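Local coordinates for Plm1 (Streptomyces sp. HK803, PDB 4HXY), which probably reduces a beta-keto group on the growing polyketide chain with NADPH, as the ketoreductase domain of the first module of phoslactomycin biosynthesis, at residues V190-G195 / H202-V207; E231-I236 / A241-V246; R271-A276 / L305-L310; V318-I323 / G362-G367. All coordinates share one frame; numbering follows the deposited sequence. Where two conformers were deposited one is given.

Contact 1: residues V190-G195 / H202-V207; sequences VLITGG and HVARRV. With NDP (NADPH dihydro-nicotinamide-adenine-dinucleotide phosphate), chain C.
Ile192 on strand 189-193 drives its CD1 methyl against helix 198-210, in the first strand-turn-helix of the NADPH-binding Rossmann fold. Strand and helix run nearly antiparallel, at 164°, with the segment axes 9.7 Å apart. The tight part lies at the C-terminal end of the strand: Ile192 CD1 sits 3.5 Å from Ala204 CA and 3.8 Å from Ala204 CB, so the branch tip presses on helix backbone where the partner side chain is a single methyl. Val203 CG1 touches the same Ile192 CD1 methyl at 4.1 Å. Ile192 reaches this far because CG1 stands anti to the carbonyl carbon (chi1 -55°) and the chain then runs extended to CD1. One turn further along the helix the fit is looser. Val190 and Val207 meet tip to tip through one methyl each, and Trp184, Pro186 and Ala213 bring side chains in around them. No hydrogen bond crosses between the segments; all the touching residues are buried and apolar. The solvent side belongs to the helix: Arg205 and His202 direct their CB away from the strand, and Arg205 is exposed. The strand runs out into a type II beta turn from Ile192 to Gly195, which enters the glycine-rich region that resembles the GxGxxG pattern of Rossmann folds. The NADPH adenosine ribose lies directly against this turn. Gly194 has positive phi, and a CB there would collide with the sugar: Gly194 CA is already 3.5 Å from NDP C4B.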
# COMPACT_ATOMS: atom_id res chain seq x y z
N VAL A 190 15.85 12.85 14.25
CA VAL A 190 14.99 12.53 13.12
C VAL A 190 15.71 11.46 12.30
O VAL A 190 16.84 11.68 11.86
CB VAL A 190 14.73 13.77 12.26
CG1 VAL A 190 13.82 13.46 11.08
CG2 VAL A 190 14.09 14.86 13.10
N LEU A 191 15.07 10.30 12.15
CA LEU A 191 15.62 9.18 11.40
C LEU A 191 14.90 9.08 10.06
O LEU A 191 13.69 8.89 10.02
CB LEU A 191 15.47 7.88 12.20
CG LEU A 191 15.89 6.58 11.51
CD1 LEU A 191 17.40 6.62 11.24
CD2 LEU A 191 15.49 5.38 12.37
N ILE A 192 15.64 9.19 8.97
CA ILE A 192 15.07 9.13 7.64
C ILE A 192 15.62 7.90 6.93
O ILE A 192 16.79 7.86 6.54
CB ILE A 192 15.34 10.42 6.84
CG1 ILE A 192 14.86 11.67 7.60
CG2 ILE A 192 14.69 10.32 5.45
CD1 ILE A 192 15.27 13.01 6.97
N THR A 193 14.80 6.86 6.81
CA THR A 193 15.26 5.65 6.12
C THR A 193 15.15 5.92 4.63
O THR A 193 14.28 6.67 4.18
CB THR A 193 14.45 4.39 6.52
OG1 THR A 193 13.16 4.46 5.90
CG2 THR A 193 14.35 4.23 8.08
N GLY A 194 16.06 5.34 3.84
CA GLY A 194 16.24 5.78 2.47
C GLY A 194 16.69 7.23 2.37
O GLY A 194 16.43 7.90 1.39
N GLY A 195 17.37 7.71 3.41
CA GLY A 195 17.65 9.14 3.59
C GLY A 195 18.64 9.72 2.59
O GLY A 195 18.63 10.92 2.36
N HIS A 202 15.32 15.12 -0.10
CA HIS A 202 14.46 16.31 -0.06
C HIS A 202 13.88 16.54 1.34
O HIS A 202 13.79 17.66 1.80
CB HIS A 202 13.31 16.22 -1.05
CG HIS A 202 13.74 16.19 -2.47
ND1 HIS A 202 14.57 17.15 -3.01
CD2 HIS A 202 13.45 15.34 -3.48
CE1 HIS A 202 14.80 16.86 -4.28
NE2 HIS A 202 14.13 15.77 -4.59
N VAL A 203 13.46 15.47 1.97
CA VAL A 203 12.89 15.54 3.31
C VAL A 203 13.95 15.98 4.31
O VAL A 203 13.71 16.85 5.14
CB VAL A 203 12.30 14.19 3.73
CG1 VAL A 203 11.84 14.23 5.19
CG2 VAL A 203 11.14 13.80 2.78
N ALA A 204 15.14 15.40 4.18
CA ALA A 204 16.29 15.77 5.02
C ALA A 204 16.58 17.27 4.95
O ALA A 204 16.76 17.92 5.99
CB ALA A 204 17.52 14.99 4.62
N ARG A 205 16.62 17.82 3.74
CA ARG A 205 16.88 19.26 3.55
C ARG A 205 15.75 20.12 4.15
O ARG A 205 16.00 21.18 4.71
CB ARG A 205 17.06 19.58 2.08
CG ARG A 205 18.27 18.96 1.44
CD ARG A 205 18.34 19.37 -0.04
NE ARG A 205 19.22 18.52 -0.84
CZ ARG A 205 18.84 17.53 -1.67
NH1 ARG A 205 19.76 16.86 -2.35
NH2 ARG A 205 17.56 17.21 -1.85
N ARG A 206 14.51 19.65 4.01
CA ARG A 206 13.36 20.36 4.57
C ARG A 206 13.43 20.43 6.09
O ARG A 206 13.22 21.49 6.69
CB ARG A 206 12.04 19.68 4.14
CG ARG A 206 10.76 20.27 4.74
CD ARG A 206 10.66 21.80 4.63
NE ARG A 206 10.67 22.28 3.26
CZ ARG A 206 9.59 22.63 2.54
NH1 ARG A 206 9.76 23.05 1.30
NH2 ARG A 206 8.36 22.56 3.04
N VAL A 207 13.75 19.30 6.71
CA VAL A 207 13.91 19.22 8.16
C VAL A 207 15.04 20.15 8.61
O VAL A 207 14.89 20.90 9.58
CB VAL A 207 14.20 17.77 8.61
CG1 VAL A 207 14.55 17.71 10.11
CG2 VAL A 207 13.02 16.91 8.31
PA NDP C . 15.37 6.05 -4.22
O1A NDP C . 16.13 7.25 -4.65
O2A NDP C . 15.71 4.73 -4.84
O5B NDP C . 15.49 5.90 -2.63
C5B NDP C . 15.25 4.65 -2.01
C4B NDP C . 16.16 4.53 -0.83
O4B NDP C . 15.92 3.32 -0.14
C3B NDP C . 17.62 4.49 -1.21
O3B NDP C . 18.32 5.44 -0.38
C2B NDP C . 18.08 3.08 -0.91
O2B NDP C . 19.45 3.20 -0.58
C1B NDP C . 17.15 2.74 0.25
N9A NDP C . 16.99 1.33 0.57
C8A NDP C . 16.54 0.31 -0.24
N7A NDP C . 16.57 -0.84 0.45
C5A NDP C . 17.01 -0.58 1.72
C6A NDP C . 17.22 -1.35 2.85
N6A NDP C . 17.01 -2.66 2.90
N1A NDP C . 17.71 -0.73 3.99
C2A NDP C . 17.93 0.64 4.01
N3A NDP C . 17.73 1.42 2.90
C4A NDP C . 17.27 0.80 1.78
O3 NDP C . 13.79 6.25 -4.43
PN NDP C . 12.91 7.54 -4.15
O1N NDP C . 12.24 7.88 -5.42
O2N NDP C . 13.62 8.60 -3.41
O5D NDP C . 11.70 6.96 -3.28
C5D NDP C . 11.80 6.80 -1.89
C4D NDP C . 10.47 6.27 -1.37
O4D NDP C . 9.40 7.04 -1.88
C3D NDP C . 10.22 4.85 -1.81
O3D NDP C . 9.78 4.10 -0.71
C2D NDP C . 9.11 4.95 -2.83
O2D NDP C . 8.29 3.79 -2.89
C1D NDP C . 8.38 6.21 -2.40
N1N NDP C . 7.73 6.88 -3.53
C2N NDP C . 8.47 7.53 -4.48
C3N NDP C . 7.90 8.05 -5.64
C7N NDP C . 8.68 8.81 -6.63
O7N NDP C . 7.96 9.45 -7.61
N7N NDP C . 10.01 8.89 -6.66
C4N NDP C . 6.40 8.17 -5.69
C5N NDP C . 5.68 7.44 -4.59
C6N NDP C . 6.37 6.85 -3.56
P2B NDP C . 20.45 1.95 -0.51
O1X NDP C . 21.81 2.57 -0.31
O2X NDP C . 20.38 1.13 -1.81
O3X NDP C . 20.06 1.05 0.59

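Contact 2: residues E231-I236 / A241-V246; sequences ELLEGI and ATAEAV
Leu233 sets both methyls down on the backbone of strand 242-247 between Ala243 and Ala245. Leu233 CD2 lies 3.8 Å from Glu244 C, and CD1 reaches Ala245 CB at 4.0 Å. The hollows are made by small residues: Ala243 and Ala245 both point toward helix 229-237, and their single methyls let the branched side chains sink close to the strand. Ala243 CB is touched by Leu233 CD2 and, at 3.7 Å, by Ile236 CG2. That branch of Ile236 lies anti to the backbone N, while its CD1 meets Ala204 of helix 198-210, and the side chain also touches Ala208. Leu233 CG stands anti to the carbonyl carbon (chi1 -72°), which carries both methyls to the strand. An alanine here would lose both methyls and would probably open a gap over the strand, leaving Ala245 without its partner on the helix. The segments run nearly antiparallel, at 165°, as helix and following strand do in a beta-alpha-beta unit. Near the turn a water 2.8 Å from both Ile236 O and Ala241 O bridges the two segments. No hydrogen bond joins them directly; methyls meet methyls and peptide backbone, which implies that shape and burial rather than directed bonds hold helix to strand.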
# COMPACT_ATOMS: atom_id res chain seq x y z
N GLU A 231 27.79 15.67 -0.47
CA GLU A 231 27.23 16.98 -0.75
C GLU A 231 25.91 17.18 -0.01
O GLU A 231 25.63 18.27 0.49
CB GLU A 231 27.01 17.20 -2.24
CG GLU A 231 28.24 16.91 -3.12
CD GLU A 231 28.27 15.48 -3.64
OE1 GLU A 231 28.43 14.53 -2.82
OE2 GLU A 231 28.14 15.29 -4.87
N LEU A 232 25.10 16.13 0.06
CA LEU A 232 23.83 16.20 0.80
C LEU A 232 24.08 16.55 2.27
O LEU A 232 23.46 17.46 2.82
CB LEU A 232 23.06 14.87 0.67
CG LEU A 232 21.76 14.67 1.49
CD1 LEU A 232 20.74 15.69 1.14
CD2 LEU A 232 21.21 13.27 1.24
N LEU A 233 25.00 15.83 2.91
CA LEU A 233 25.33 16.07 4.32
C LEU A 233 25.91 17.48 4.56
O LEU A 233 25.57 18.13 5.54
CB LEU A 233 26.30 15.02 4.84
CG LEU A 233 25.68 13.62 5.05
CD1 LEU A 233 26.79 12.57 5.25
CD2 LEU A 233 24.68 13.60 6.20
N GLU A 234 26.77 17.92 3.66
CA GLU A 234 27.35 19.27 3.77
C GLU A 234 26.25 20.32 3.78
O GLU A 234 26.22 21.20 4.66
CB GLU A 234 28.33 19.52 2.62
CG GLU A 234 29.14 20.80 2.75
CD GLU A 234 30.32 20.85 1.78
OE1 GLU A 234 30.36 20.02 0.84
OE2 GLU A 234 31.20 21.72 1.98
N GLY A 235 25.31 20.19 2.85
CA GLY A 235 24.19 21.11 2.75
C GLY A 235 23.29 21.13 3.96
O GLY A 235 22.83 22.19 4.38
N ILE A 236 23.03 19.95 4.53
CA ILE A 236 22.27 19.82 5.77
C ILE A 236 23.03 20.39 6.97
O ILE A 236 22.44 21.06 7.83
CB ILE A 236 21.97 18.34 6.11
CG1 ILE A 236 21.03 17.71 5.08
CG2 ILE A 236 21.36 18.21 7.49
CD1 ILE A 236 20.90 16.19 5.26
N ALA A 241 21.48 21.43 13.01
CA ALA A 241 21.40 20.06 13.52
C ALA A 241 22.67 19.32 13.11
O ALA A 241 23.25 19.60 12.08
CB ALA A 241 20.18 19.33 12.96
N THR A 242 23.10 18.36 13.91
CA THR A 242 24.12 17.46 13.47
C THR A 242 23.47 16.51 12.47
O THR A 242 22.26 16.31 12.47
CB THR A 242 24.79 16.70 14.63
OG1 THR A 242 23.89 15.76 15.19
CG2 THR A 242 25.26 17.67 15.72
N ALA A 243 24.27 15.98 11.57
CA ALA A 243 23.74 15.04 10.58
C ALA A 243 24.79 14.02 10.25
O ALA A 243 25.99 14.32 10.23
CB ALA A 243 23.34 15.76 9.35
N GLU A 244 24.32 12.80 9.97
CA GLU A 244 25.20 11.72 9.60
C GLU A 244 24.42 10.78 8.70
O GLU A 244 23.19 10.70 8.81
CB GLU A 244 25.76 11.02 10.84
CG GLU A 244 25.07 9.80 11.36
CD GLU A 244 25.89 9.07 12.45
OE1 GLU A 244 25.73 9.40 13.64
OE2 GLU A 244 26.68 8.13 12.11
N ALA A 245 25.13 10.10 7.82
CA ALA A 245 24.54 9.00 7.06
C ALA A 245 25.06 7.71 7.65
O ALA A 245 26.28 7.56 7.85
CB ALA A 245 24.84 9.11 5.58
N VAL A 246 24.15 6.82 8.03
CA VAL A 246 24.53 5.55 8.62
C VAL A 246 24.23 4.43 7.61
O VAL A 246 23.20 4.46 6.94
CB VAL A 246 23.86 5.28 10.00
CG1 VAL A 246 24.26 6.38 11.04
CG2 VAL A 246 22.33 5.17 9.90
O HOH W 1 21.31 20.52 10.34

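Contact 3: residues R271-A276 / L305-L310; sequences RTVVHA and LLLDEL. With NDP (NADPH dihydro-nicotinamide-adenine-dinucleotide phosphate), chain C.
One methyl of Leu307 bears almost the whole contact: CD1 touches both Val273 and the imidazole of His275, two residues apart on the same side of strand 270-275. Leu307 CD1 lies 3.6 Å from His275 ND1, approaching the ring obliquely, and 4.0 Å from Val273 CG1. Leu307 CG takes the position anti to the carbonyl carbon (chi1 -72°), which carries the branch off helix 290-310 toward the strand. The ring itself is anchored elsewhere. Thr193 OG1 is hydrogen-bonded to ND1 and Lys300 O to NE2, so both nitrogens of this buried histidine have partners and its rotation is fixed; Leu307 adds only an apolar neighbour. With CG anti to the backbone N (chi1 -180°), the His275 side chain extends from the strand to where the ring can reach both of these partners. Val273 also touches Leu311 and Leu314, while Leu307 meets Phe317 and Met256, so the pair is part of a wider hydrophobic layer between sheet and helices. Where the strand ends, Ala276 O accepts a hydrogen bond of 3.1 Å from NDP O3D, a hydroxyl of the nicotinamide ribose, and Ala276 CB faces the same sugar. A helix packed on a central parallel strand whose C-terminal end meets the cofactor is the arrangement of the Rossmann fold in short-chain dehydrogenases/reductases.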
# COMPACT_ATOMS: atom_id res chain seq x y z
N ARG A 271 12.96 10.42 17.81
CA ARG A 271 11.63 10.99 18.07
C ARG A 271 10.73 11.03 16.84
O ARG A 271 9.52 11.04 16.97
CB ARG A 271 11.75 12.41 18.65
CG ARG A 271 12.58 12.50 19.94
CD ARG A 271 12.03 11.59 21.02
NE ARG A 271 10.64 11.94 21.34
CZ ARG A 271 9.68 11.06 21.63
NH1 ARG A 271 9.91 9.75 21.64
NH2 ARG A 271 8.46 11.50 21.90
N THR A 272 11.32 11.05 15.64
CA THR A 272 10.56 11.06 14.38
C THR A 272 11.19 10.06 13.44
O THR A 272 12.42 9.96 13.34
CB THR A 272 10.52 12.46 13.73
OG1 THR A 272 9.69 13.33 14.50
CG2 THR A 272 9.98 12.41 12.28
N VAL A 273 10.34 9.30 12.75
CA VAL A 273 10.77 8.45 11.67
C VAL A 273 10.07 8.87 10.39
O VAL A 273 8.86 9.04 10.36
CB VAL A 273 10.41 7.00 11.94
CG1 VAL A 273 10.65 6.16 10.68
CG2 VAL A 273 11.22 6.46 13.12
N VAL A 274 10.85 9.01 9.32
CA VAL A 274 10.30 9.12 7.97
C VAL A 274 10.84 7.92 7.21
O VAL A 274 12.05 7.77 7.07
CB VAL A 274 10.71 10.41 7.26
CG1 VAL A 274 10.11 10.42 5.83
CG2 VAL A 274 10.23 11.62 8.05
N HIS A 275 9.95 7.04 6.78
CA HIS A 275 10.36 5.78 6.17
C HIS A 275 10.23 5.87 4.66
O HIS A 275 9.14 5.70 4.12
CB HIS A 275 9.52 4.64 6.74
CG HIS A 275 9.84 3.28 6.20
ND1 HIS A 275 11.12 2.75 6.19
CD2 HIS A 275 9.03 2.30 5.73
CE1 HIS A 275 11.08 1.52 5.70
NE2 HIS A 275 9.81 1.21 5.45
N ALA A 276 11.36 6.13 4.00
CA ALA A 276 11.42 6.21 2.54
C ALA A 276 12.25 5.10 1.91
O ALA A 276 12.42 5.08 0.68
CB ALA A 276 11.92 7.56 2.11
N LEU A 305 7.70 -2.53 9.74
CA LEU A 305 7.25 -3.35 10.85
C LEU A 305 8.31 -3.35 11.95
O LEU A 305 7.98 -3.31 13.13
CB LEU A 305 6.97 -4.78 10.42
CG LEU A 305 5.66 -4.92 9.63
CD1 LEU A 305 5.61 -6.28 8.91
CD2 LEU A 305 4.40 -4.70 10.45
N LEU A 306 9.57 -3.42 11.54
CA LEU A 306 10.67 -3.42 12.52
C LEU A 306 10.73 -2.07 13.22
O LEU A 306 10.84 -2.00 14.46
CB LEU A 306 11.99 -3.74 11.84
CG LEU A 306 13.24 -3.86 12.73
CD1 LEU A 306 13.05 -4.91 13.82
CD2 LEU A 306 14.44 -4.18 11.86
N LEU A 307 10.59 -0.98 12.46
CA LEU A 307 10.59 0.36 13.04
C LEU A 307 9.45 0.54 14.03
O LEU A 307 9.62 1.14 15.08
CB LEU A 307 10.50 1.44 11.97
CG LEU A 307 11.75 1.64 11.11
CD1 LEU A 307 11.39 2.30 9.78
CD2 LEU A 307 12.81 2.46 11.87
N ASP A 308 8.26 0.08 13.65
CA ASP A 308 7.09 0.18 14.50
C ASP A 308 7.34 -0.55 15.82
O ASP A 308 7.02 -0.05 16.90
CB ASP A 308 5.87 -0.40 13.78
CG ASP A 308 4.64 -0.50 14.67
OD1 ASP A 308 4.11 0.52 15.14
OD2 ASP A 308 4.20 -1.63 14.90
N GLU A 309 7.91 -1.74 15.73
CA GLU A 309 8.18 -2.55 16.92
C GLU A 309 9.22 -1.92 17.86
O GLU A 309 9.02 -1.88 19.10
CB GLU A 309 8.59 -3.94 16.51
CG GLU A 309 8.86 -4.87 17.70
CD GLU A 309 9.59 -6.12 17.29
OE1 GLU A 309 9.48 -6.51 16.10
OE2 GLU A 309 10.30 -6.70 18.15
N LEU A 310 10.30 -1.41 17.29
CA LEU A 310 11.43 -0.93 18.08
C LEU A 310 11.22 0.50 18.60
O LEU A 310 11.95 0.95 19.51
CB LEU A 310 12.73 -0.98 17.27
CG LEU A 310 13.22 -2.35 16.78
CD1 LEU A 310 14.52 -2.22 15.94
CD2 LEU A 310 13.40 -3.32 17.93
PA NDP C . 15.37 6.05 -4.22
O1A NDP C . 16.13 7.25 -4.65
O2A NDP C . 15.71 4.73 -4.84
O5B NDP C . 15.49 5.90 -2.63
C5B NDP C . 15.25 4.65 -2.01
C4B NDP C . 16.16 4.53 -0.83
O4B NDP C . 15.92 3.32 -0.14
C3B NDP C . 17.62 4.49 -1.21
O3B NDP C . 18.32 5.44 -0.38
C2B NDP C . 18.08 3.08 -0.91
O2B NDP C . 19.45 3.20 -0.58
C1B NDP C . 17.15 2.74 0.25
N9A NDP C . 16.99 1.33 0.57
C8A NDP C . 16.54 0.31 -0.24
N7A NDP C . 16.57 -0.84 0.45
C5A NDP C . 17.01 -0.58 1.72
C6A NDP C . 17.22 -1.35 2.85
N6A NDP C . 17.01 -2.66 2.90
N1A NDP C . 17.71 -0.73 3.99
C2A NDP C . 17.93 0.64 4.01
N3A NDP C . 17.73 1.42 2.90
C4A NDP C . 17.27 0.80 1.78
O3 NDP C . 13.79 6.25 -4.43
PN NDP C . 12.91 7.54 -4.15
O1N NDP C . 12.24 7.88 -5.42
O2N NDP C . 13.62 8.60 -3.41
O5D NDP C . 11.70 6.96 -3.28
C5D NDP C . 11.80 6.80 -1.89
C4D NDP C . 10.47 6.27 -1.37
O4D NDP C . 9.40 7.04 -1.88
C3D NDP C . 10.22 4.85 -1.81
O3D NDP C . 9.78 4.10 -0.71
C2D NDP C . 9.11 4.95 -2.83
O2D NDP C . 8.29 3.79 -2.89
C1D NDP C . 8.38 6.21 -2.40
N1N NDP C . 7.73 6.88 -3.53
C2N NDP C . 8.47 7.53 -4.48
C3N NDP C . 7.90 8.05 -5.64
C7N NDP C . 8.68 8.81 -6.63
O7N NDP C . 7.96 9.45 -7.61
N7N NDP C . 10.01 8.89 -6.66
C4N NDP C . 6.40 8.17 -5.69
C5N NDP C . 5.68 7.44 -4.59
C6N NDP C . 6.37 6.85 -3.56
P2B NDP C . 20.45 1.95 -0.51
O1X NDP C . 21.81 2.57 -0.31
O2X NDP C . 20.38 1.13 -1.81
O3X NDP C . 20.06 1.05 0.59

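Contact 4: residues V318-I323 / G362-G367; sequences VLFSSI and GPWAGG. With NDP (NADPH dihydro-nicotinamide-adenine-dinucleotide phosphate), chain C.
The side chains of Phe320 and Trp364 cross at about a right angle, their ring planes inclined by roughly 40° and their nearest atoms, Phe320 CE2 and Trp364 CZ2, 4.1 Å apart. Trp361 meets each of them edge-to-face, which links the three aromatic rings. Phe320 also turns an edge to NDP O4D in the nicotinamide ribose, and Leu199, Val203 and Met395 pack round it. Farther on, Ile323 and Pro363 likewise cross at about a right angle, with Ile323 CD1 4.1 Å from Pro363 CD. Ile323 CG1 sits between the backbone N and the carbonyl carbon (chi1 52°), a crowded position that lays this arm along Gly362 CA, while CG2 comes within 3.8 Å of Gly362 N. A serine in its place would lack most of these carbons and is likely to leave the Gly362-Pro363 corner without its apolar backing. That corner matters because the cofactor's nicotinamide lies between the segments. Trp364 N donates a nearly straight bond to the carboxamide oxygen, NDP O7N (2.8 Å, 165°), and Gly362 O lies 3.3 Å from NDP C4N, the hydride-carrying carbon. Ser321 O and Ser322 CB approach the neighbouring C6N and C5N, and Tyr335 OH is hydrogen-bonded to NADPH. Strand end and loop together form the nicotinamide site of an NADPH-dependent ketoreductase of the short-chain dehydrogenase/reductase family.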
# COMPACT_ATOMS: atom_id res chain seq x y z
N VAL A 318 6.13 8.46 9.85
CA VAL A 318 5.68 8.92 8.53
C VAL A 318 6.12 7.89 7.50
O VAL A 318 7.32 7.66 7.32
CB VAL A 318 6.26 10.29 8.18
CG1 VAL A 318 5.71 10.80 6.83
CG2 VAL A 318 5.91 11.30 9.29
N LEU A 319 5.15 7.29 6.85
CA LEU A 319 5.43 6.29 5.81
C LEU A 319 5.23 6.85 4.40
O LEU A 319 4.21 7.46 4.11
CB LEU A 319 4.53 5.07 6.03
CG LEU A 319 4.63 4.45 7.43
CD1 LEU A 319 3.64 3.28 7.60
CD2 LEU A 319 6.03 3.98 7.74
N PHE A 320 6.22 6.68 3.53
CA PHE A 320 6.09 7.09 2.13
C PHE A 320 5.56 5.93 1.31
O PHE A 320 6.29 4.98 0.97
CB PHE A 320 7.43 7.58 1.60
CG PHE A 320 7.68 9.04 1.85
CD1 PHE A 320 7.14 9.71 2.94
CD2 PHE A 320 8.43 9.76 0.94
CE1 PHE A 320 7.36 11.08 3.13
CE2 PHE A 320 8.65 11.14 1.11
CZ PHE A 320 8.13 11.79 2.22
N SER A 321 4.26 6.00 1.03
CA SER A 321 3.59 5.03 0.22
C SER A 321 3.42 5.56 -1.21
O SER A 321 4.06 6.54 -1.59
CB SER A 321 2.25 4.68 0.89
OG SER A 321 1.60 3.63 0.21
N SER A 322 2.57 4.92 -1.99
CA SER A 322 2.44 5.21 -3.42
C SER A 322 1.02 4.98 -3.89
O SER A 322 0.34 4.09 -3.35
CB SER A 322 3.35 4.29 -4.24
OG SER A 322 3.12 4.48 -5.64
N ILE A 323 0.61 5.74 -4.91
CA ILE A 323 -0.63 5.44 -5.68
C ILE A 323 -0.67 3.98 -6.16
O ILE A 323 -1.74 3.42 -6.35
CB ILE A 323 -0.80 6.41 -6.86
CG1 ILE A 323 0.46 6.47 -7.72
CG2 ILE A 323 -1.19 7.79 -6.30
CD1 ILE A 323 0.29 7.18 -9.06
N GLY A 362 1.66 10.19 -5.58
CA GLY A 362 1.97 10.14 -7.00
C GLY A 362 3.44 10.40 -7.27
O GLY A 362 4.23 10.60 -6.36
N PRO A 363 3.82 10.41 -8.56
CA PRO A 363 5.20 10.60 -8.91
C PRO A 363 5.68 11.97 -8.47
O PRO A 363 4.90 12.94 -8.46
CB PRO A 363 5.19 10.49 -10.44
CG PRO A 363 3.78 10.76 -10.84
CD PRO A 363 2.95 10.22 -9.73
N TRP A 364 6.94 12.03 -8.06
CA TRP A 364 7.62 13.30 -7.78
C TRP A 364 8.58 13.66 -8.88
O TRP A 364 9.22 12.80 -9.49
CB TRP A 364 8.50 13.15 -6.54
CG TRP A 364 7.81 13.10 -5.20
CD1 TRP A 364 6.71 12.36 -4.83
CD2 TRP A 364 8.26 13.76 -4.01
NE1 TRP A 364 6.45 12.54 -3.49
CE2 TRP A 364 7.39 13.39 -2.96
CE3 TRP A 364 9.31 14.64 -3.74
CZ2 TRP A 364 7.54 13.88 -1.67
CZ3 TRP A 364 9.47 15.11 -2.44
CH2 TRP A 364 8.58 14.73 -1.42
N ALA A 365 8.73 14.95 -9.11
CA ALA A 365 9.80 15.48 -9.96
C ALA A 365 11.10 15.45 -9.15
O ALA A 365 11.07 15.27 -7.94
CB ALA A 365 9.47 16.92 -10.35
N GLY A 366 12.23 15.63 -9.83
CA GLY A 366 13.49 15.98 -9.13
C GLY A 366 14.42 14.87 -8.68
O GLY A 366 15.28 15.08 -7.80
N GLY A 367 14.25 13.68 -9.26
CA GLY A 367 15.18 12.57 -9.01
C GLY A 367 14.61 11.49 -8.11
O GLY A 367 13.56 11.67 -7.50
PA NDP C . 15.37 6.05 -4.22
O1A NDP C . 16.13 7.25 -4.65
O2A NDP C . 15.71 4.73 -4.84
O5B NDP C . 15.49 5.90 -2.63
C5B NDP C . 15.25 4.65 -2.01
C4B NDP C . 16.16 4.53 -0.83
O4B NDP C . 15.92 3.32 -0.14
C3B NDP C . 17.62 4.49 -1.21
O3B NDP C . 18.32 5.44 -0.38
C2B NDP C . 18.08 3.08 -0.91
O2B NDP C . 19.45 3.20 -0.58
C1B NDP C . 17.15 2.74 0.25
N9A NDP C . 16.99 1.33 0.57
C8A NDP C . 16.54 0.31 -0.24
N7A NDP C . 16.57 -0.84 0.45
C5A NDP C . 17.01 -0.58 1.72
C6A NDP C . 17.22 -1.35 2.85
N6A NDP C . 17.01 -2.66 2.90
N1A NDP C . 17.71 -0.73 3.99
C2A NDP C . 17.93 0.64 4.01
N3A NDP C . 17.73 1.42 2.90
C4A NDP C . 17.27 0.80 1.78
O3 NDP C . 13.79 6.25 -4.43
PN NDP C . 12.91 7.54 -4.15
O1N NDP C . 12.24 7.88 -5.42
O2N NDP C . 13.62 8.60 -3.41
O5D NDP C . 11.70 6.96 -3.28
C5D NDP C . 11.80 6.80 -1.89
C4D NDP C . 10.47 6.27 -1.37
O4D NDP C . 9.40 7.04 -1.88
C3D NDP C . 10.22 4.85 -1.81
O3D NDP C . 9.78 4.10 -0.71
C2D NDP C . 9.11 4.95 -2.83
O2D NDP C . 8.29 3.79 -2.89
C1D NDP C . 8.38 6.21 -2.40
N1N NDP C . 7.73 6.88 -3.53
C2N NDP C . 8.47 7.53 -4.48
C3N NDP C . 7.90 8.05 -5.64
C7N NDP C . 8.68 8.81 -6.63
O7N NDP C . 7.96 9.45 -7.61
N7N NDP C . 10.01 8.89 -6.66
C4N NDP C . 6.40 8.17 -5.69
C5N NDP C . 5.68 7.44 -4.59
C6N NDP C . 6.37 6.85 -3.56
P2B NDP C . 20.45 1.95 -0.51
O1X NDP C . 21.81 2.57 -0.31
O2X NDP C . 20.38 1.13 -1.81
O3X NDP C . 20.06 1.05 0.59

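From the N-terminal side, contact 1 closes the short loop from strand 189-193 to helix 198-210. Contact 2 then closes the shortest loop of the four, from helix 229-237 to strand 242-247, and contact 1 touches it where Ala204 CB meets Ile236 CD1 at 3.6 Å. Contact 3 spans a longer loop, from strand 270-275 to the end of helix 290-310; contact 4, the longest, joins strand 316-322 to the loop after strand 357-361. All four follow in series, without nesting or crossing. Strand 270-275 stands between strands 189-193 and 316-322, so contacts 1, 3 and 4 are joined through neighbouring parallel strands, and all three touch the NADPH.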